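Local structure of sialidase B (Streptococcus pneumoniae serotype 4, 4XJW) at residues A[282-291]-A[303-312]. The protein cleaves terminal sialic acids from alpha-2,3-, alpha-2,6- and alpha-2,8-linked glycoconjugates, as a glycoside hydrolase family 33 sialidase. The protein carries 1 engineered substitution. Residues are numbered along the deposited sequence; the frame is centred on the assembly and turned at random.
Sequences SGSASFIDSS and LLADVMPAGI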
# COMPACT_ATOMS: atom_id res chain seq x y z
N SER A 282 9.69 -17.00 0.93
CA SER A 282 11.11 -16.94 0.60
C SER A 282 11.54 -17.66 -0.67
O SER A 282 12.71 -17.60 -1.04
CB SER A 282 11.95 -17.42 1.78
OG SER A 282 11.77 -16.57 2.91
N GLY A 283 10.60 -18.34 -1.34
CA GLY A 283 10.92 -19.05 -2.56
C GLY A 283 10.20 -18.56 -3.81
O GLY A 283 10.28 -19.21 -4.86
N SER A 284 9.52 -17.42 -3.71
CA SER A 284 8.70 -16.89 -4.80
C SER A 284 9.38 -15.77 -5.56
O SER A 284 10.10 -14.95 -4.99
CB SER A 284 7.37 -16.36 -4.26
OG SER A 284 6.57 -15.84 -5.31
N ALA A 285 9.14 -15.74 -6.87
CA ALA A 285 9.49 -14.56 -7.68
C ALA A 285 8.46 -13.47 -7.38
O ALA A 285 7.37 -13.74 -6.87
CB ALA A 285 9.50 -14.93 -9.15
N SER A 286 8.82 -12.22 -7.66
CA SER A 286 7.89 -11.12 -7.39
C SER A 286 8.17 -9.92 -8.28
O SER A 286 9.23 -9.79 -8.89
CB SER A 286 7.93 -10.71 -5.92
OG SER A 286 9.23 -10.24 -5.55
N PHE A 287 7.18 -9.03 -8.35
CA PHE A 287 7.36 -7.70 -8.92
C PHE A 287 7.17 -6.71 -7.79
O PHE A 287 6.48 -7.01 -6.83
CB PHE A 287 6.35 -7.41 -10.02
CG PHE A 287 6.38 -8.40 -11.16
CD1 PHE A 287 5.59 -9.54 -11.12
CD2 PHE A 287 7.19 -8.17 -12.27
CE1 PHE A 287 5.61 -10.45 -12.18
CE2 PHE A 287 7.22 -9.08 -13.33
CZ PHE A 287 6.43 -10.23 -13.27
N ILE A 288 7.79 -5.55 -7.89
CA ILE A 288 7.64 -4.58 -6.81
C ILE A 288 7.90 -3.17 -7.33
O ILE A 288 8.79 -2.99 -8.15
CB ILE A 288 8.56 -4.96 -5.61
CG1 ILE A 288 8.48 -3.91 -4.49
CG2 ILE A 288 10.00 -5.20 -6.09
CD1 ILE A 288 9.07 -4.40 -3.16
N ASP A 289 7.10 -2.20 -6.88
CA ASP A 289 7.28 -0.78 -7.23
C ASP A 289 7.00 -0.48 -8.69
O ASP A 289 7.88 -0.59 -9.54
CB ASP A 289 8.67 -0.26 -6.82
CG ASP A 289 8.88 -0.24 -5.32
OD1 ASP A 289 7.90 -0.47 -4.58
OD2 ASP A 289 10.02 0.00 -4.87
N SER A 290 5.77 -0.09 -8.98
CA SER A 290 5.37 0.18 -10.36
C SER A 290 5.26 1.67 -10.66
O SER A 290 5.12 2.50 -9.75
CB SER A 290 4.06 -0.53 -10.70
OG SER A 290 2.96 -0.01 -9.95
N SER A 291 5.28 1.98 -11.95
CA SER A 291 5.21 3.36 -12.43
C SER A 291 4.53 3.39 -13.80
O SER A 291 4.77 2.49 -14.62
CB SER A 291 6.61 3.97 -12.52
OG SER A 291 6.52 5.38 -12.59
N LEU A 303 3.80 0.69 -18.45
CA LEU A 303 4.00 0.45 -17.02
C LEU A 303 5.33 -0.24 -16.78
O LEU A 303 5.65 -1.24 -17.44
CB LEU A 303 2.82 -0.36 -16.44
CG LEU A 303 2.81 -0.72 -14.94
CD1 LEU A 303 1.39 -0.88 -14.43
CD2 LEU A 303 3.57 -2.02 -14.68
N LEU A 304 6.11 0.30 -15.86
CA LEU A 304 7.36 -0.33 -15.47
C LEU A 304 7.25 -0.86 -14.03
O LEU A 304 6.46 -0.36 -13.24
CB LEU A 304 8.54 0.65 -15.59
CG LEU A 304 9.25 0.75 -16.94
CD1 LEU A 304 8.31 1.13 -18.06
CD2 LEU A 304 10.41 1.73 -16.85
N ALA A 305 8.04 -1.88 -13.71
CA ALA A 305 8.15 -2.38 -12.33
C ALA A 305 9.50 -3.06 -12.12
O ALA A 305 10.12 -3.50 -13.08
CB ALA A 305 7.01 -3.34 -11.98
N ASP A 306 9.94 -3.16 -10.87
CA ASP A 306 11.11 -4.00 -10.60
C ASP A 306 10.69 -5.46 -10.70
O ASP A 306 9.56 -5.81 -10.35
CB ASP A 306 11.66 -3.79 -9.19
CG ASP A 306 12.03 -2.35 -8.87
OD1 ASP A 306 12.38 -1.58 -9.78
OD2 ASP A 306 11.98 -2.02 -7.66
N VAL A 307 11.61 -6.31 -11.16
CA VAL A 307 11.37 -7.75 -11.17
C VAL A 307 12.40 -8.44 -10.29
O VAL A 307 13.60 -8.18 -10.41
CB VAL A 307 11.48 -8.35 -12.58
CG1 VAL A 307 10.96 -9.79 -12.57
CG2 VAL A 307 10.69 -7.51 -13.54
N MET A 308 11.92 -9.32 -9.42
CA MET A 308 12.76 -10.09 -8.51
C MET A 308 12.66 -11.58 -8.79
O MET A 308 11.57 -12.15 -8.77
CB MET A 308 12.33 -9.84 -7.07
CG MET A 308 12.43 -8.40 -6.62
SD MET A 308 14.14 -7.86 -6.46
CE MET A 308 13.90 -6.14 -6.03
N PRO A 309 13.80 -12.23 -9.05
CA PRO A 309 13.82 -13.69 -9.16
C PRO A 309 13.42 -14.36 -7.84
O PRO A 309 13.38 -13.71 -6.79
CB PRO A 309 15.29 -14.00 -9.46
CG PRO A 309 15.84 -12.73 -10.07
CD PRO A 309 15.13 -11.65 -9.29
N ALA A 310 13.13 -15.65 -7.91
CA ALA A 310 12.71 -16.40 -6.73
C ALA A 310 13.62 -16.16 -5.52
O ALA A 310 14.83 -16.30 -5.61
CB ALA A 310 12.64 -17.88 -7.04
N GLY A 311 13.00 -15.77 -4.42
CA GLY A 311 13.70 -15.60 -3.16
C GLY A 311 14.57 -14.36 -3.08
O GLY A 311 15.35 -14.22 -2.15
N ILE A 312 14.43 -13.46 -4.05
CA ILE A 312 15.28 -12.26 -4.11
C ILE A 312 14.50 -11.00 -3.74
O ILE A 312 13.31 -10.87 -4.06
CB ILE A 312 15.94 -12.11 -5.50
CG1 ILE A 312 16.76 -13.35 -5.84
CG2 ILE A 312 16.79 -10.83 -5.58
CD1 ILE A 312 17.73 -13.77 -4.74
O HOH W 1 10.83 -12.28 -4.43
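S286 and M308 trade two backbone hydrogen bonds, the shorter from M308 N to S286 O at 2.8 Å, where 286-291 and 303-308 run antiparallel at 164° as arms of a beta hairpin. I288/D306 and S291/L304 pair likewise. Between these two pairs, D289 and S290 face A305 alone: a beta bulge, with D289 at positive phi (68°). Past M308, the type II turn P309-I312 lets G311 N hydrogen-bond to S284 O (3.1 Å), the donor standing above the S284 carbonyl plane. A water bridges S286 OG (2.8 Å), S284 O and I312 O; S286 OG is also hydrogen-bonded to S233 OG.

F287 and V307 lie side by side, V307 CG2 3.8 Å from F287 CD2; F260 stacks on this ring and F436 meets it edge-to-face. On the other face, I288 CG2 touches D306 CB (3.8 Å) and M308 CE (4.0 Å). The bulge puts D289 beside D306, carboxylate planes 62° apart and OD2 atoms 4.0 Å from each other; D306 OD1 accepts from L452 N.

I288 approaches D232, the probable proton acceptor, and D289 the predicted catalytic E503, by the sialidase beta-propeller's active site. The hairpin sits between strand 420-426, antiparallel beside 301-308, and strand 451-459, parallel beside 286-294.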